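Local coordinates for NLP/P60 (Enterococcus faecium, PDB 6B8C), which probably cleaves peptide bonds in the stem peptides of peptidoglycan, acting as a secreted NlpC/p60 endopeptidase that releases muropeptides, at residues 30-33 with 34-38. Sequence-based numbering, arbitrary orientation.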
loop_
_atom_site.group_PDB
_atom_site.type_symbol
_atom_site.label_atom_id
_atom_site.label_comp_id
_atom_site.label_asym_id
_atom_site.label_seq_id
_atom_site.Cartn_x
_atom_site.Cartn_y
_atom_site.Cartn_z
ATOM N N ALA A 30 10.344 7.991 4.699
ATOM C CA ALA A 30 9.405 8.330 5.764
ATOM C C ALA A 30 8.123 7.513 5.648
ATOM O O ALA A 30 7.570 7.069 6.663
ATOM C CB ALA A 30 9.097 9.827 5.741
ATOM N N ILE A 31 7.639 7.305 4.422
ATOM C CA ILE A 31 6.477 6.444 4.216
ATOM C C ILE A 31 6.766 5.037 4.724
ATOM O O ILE A 31 5.932 4.419 5.398
ATOM C CB ILE A 31 6.075 6.436 2.728
ATOM C CG1 ILE A 31 5.677 7.840 2.263
ATOM C CG2 ILE A 31 4.949 5.437 2.480
ATOM C CD1 ILE A 31 4.304 8.276 2.723
ATOM N N VAL A 32 7.955 4.513 4.413
ATOM C CA VAL A 32 8.321 3.170 4.858
ATOM C C VAL A 32 8.399 3.108 6.380
ATOM O O VAL A 32 7.919 2.152 7.009
ATOM C CB VAL A 32 9.648 2.746 4.205
ATOM C CG1 VAL A 32 10.139 1.433 4.792
ATOM C CG2 VAL A 32 9.480 2.638 2.699
ATOM N N ALA A 33 9.006 4.125 6.994
ATOM C CA ALA A 33 9.149 4.135 8.445
ATOM C C ALA A 33 7.792 4.206 9.133
ATOM O O ALA A 33 7.584 3.576 10.176
ATOM C CB ALA A 33 10.035 5.304 8.874
ATOM N N GLU A 34 6.853 4.964 8.560
ATOM C CA GLU A 34 5.510 5.019 9.130
ATOM C C GLU A 34 4.773 3.698 8.935
ATOM O O GLU A 34 4.056 3.244 9.834
ATOM C CB GLU A 34 4.720 6.169 8.504
ATOM C CG GLU A 34 3.293 6.325 9.029
ATOM C CD GLU A 34 3.231 6.912 10.435
ATOM O OE1 GLU A 34 2.201 6.722 11.118
ATOM O OE2 GLU A 34 4.208 7.564 10.857
ATOM N N ALA A 35 4.936 3.069 7.768
ATOM C CA ALA A 35 4.253 1.806 7.512
ATOM C C ALA A 35 4.740 0.712 8.452
ATOM O O ALA A 35 3.957 -0.148 8.875
ATOM C CB ALA A 35 4.448 1.389 6.054
ATOM N N TYR A 36 6.031 0.728 8.795
ATOM C CA TYR A 36 6.561 -0.296 9.693
ATOM C C TYR A 36 5.934 -0.244 11.084
ATOM O O TYR A 36 5.947 -1.258 11.793
ATOM C CB TYR A 36 8.082 -0.176 9.797
ATOM C CG TYR A 36 8.821 -1.115 8.869
ATOM C CD1 TYR A 36 8.930 -0.840 7.512
ATOM C CD2 TYR A 36 9.408 -2.278 9.349
ATOM C CE1 TYR A 36 9.601 -1.697 6.658
ATOM C CE2 TYR A 36 10.080 -3.143 8.502
ATOM C CZ TYR A 36 10.174 -2.845 7.159
ATOM O OH TYR A 36 10.843 -3.700 6.312
ATOM N N LYS A 37 5.366 0.898 11.482
ATOM C CA LYS A 37 4.786 1.020 12.816
ATOM C C LYS A 37 3.583 0.110 13.027
ATOM O O LYS A 37 3.216 -0.153 14.178
ATOM C CB LYS A 37 4.361 2.465 13.084
ATOM C CG LYS A 37 5.481 3.487 13.009
ATOM C CD LYS A 37 4.927 4.892 13.169
ATOM C CE LYS A 37 6.033 5.931 13.182
ATOM N NZ LYS A 37 5.488 7.307 13.361
ATOM N N TYR A 38 2.951 -0.370 11.960
ATOM C CA TYR A 38 1.687 -1.080 12.087
ATOM C C TYR A 38 1.801 -2.556 11.732
ATOM O O TYR A 38 0.775 -3.223 11.557
ATOM C CB TYR A 38 0.624 -0.384 11.238
ATOM C CG TYR A 38 0.563 1.091 11.552
ATOM C CD1 TYR A 38 -0.084 1.549 12.694
ATOM C CD2 TYR A 38 1.194 2.019 10.740
ATOM C CE1 TYR A 38 -0.120 2.893 13.002
ATOM C CE2 TYR A 38 1.165 3.363 11.039
ATOM C CZ TYR A 38 0.506 3.797 12.170
ATOM O OH TYR A 38 0.475 5.140 12.466
#
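Val32 turns CG1 anti to its own nitrogen (chi1 173°), and Tyr36, one turn later, holds its ring at a chi1 of -97°, well away from the staggered values. With these torsions the two side chains run side by side in the same direction, and Val32 CG1 lies 3.7 Å from Tyr36 CE1 and equally near CD1, an apolar contact beside the CD1-CE1 edge, somewhat out of the ring plane. At that edge Val32 O also lies near the ring plane, 3.2 Å from Tyr36 CD1, while accepting the hydrogen bond from Tyr36 N (3.0 Å, N-H...O angle 151°). Two earlier i to i+4 bonds, Glu34 N to Ala30 O and Ala35 N to Ile31 O, form the same alpha-helical pattern. On the next residue, Lys37 places CG 3.5 Å from Ala33 O, and its chain then extends fully to reach back to Glu34.

Glu34 is the polar centre of the turn. Its chain bends at chi2, and the two carboxylate oxygens are shared between neighbours: Tyr38 OH donates to Glu34 OE1 over 2.7 Å, nearly along the C-O axis and in the plane of the tyrosine ring, whereas Lys37 NZ forms a salt bridge to Glu34 OE2 at 2.8 Å, approaching from above the carboxylate plane. Glu34 is a buried residue, and the nearby ammonium would be expected to favour its ionised form.

Tyr38 also meets Tyr61 edge-to-face. This is the C-terminal turn region of the first modelled helix of an NlpC/P60 domain, a family of the papain-like CA clan. Helix 28-36 packs against both helix 55-67, where Ile31 and Glu34 touch Val66, and strand 106-112 of the six-stranded antiparallel sheet, where Ile31 and Ala35 reach Ile109, and Val32 and Tyr36 reach Leu111.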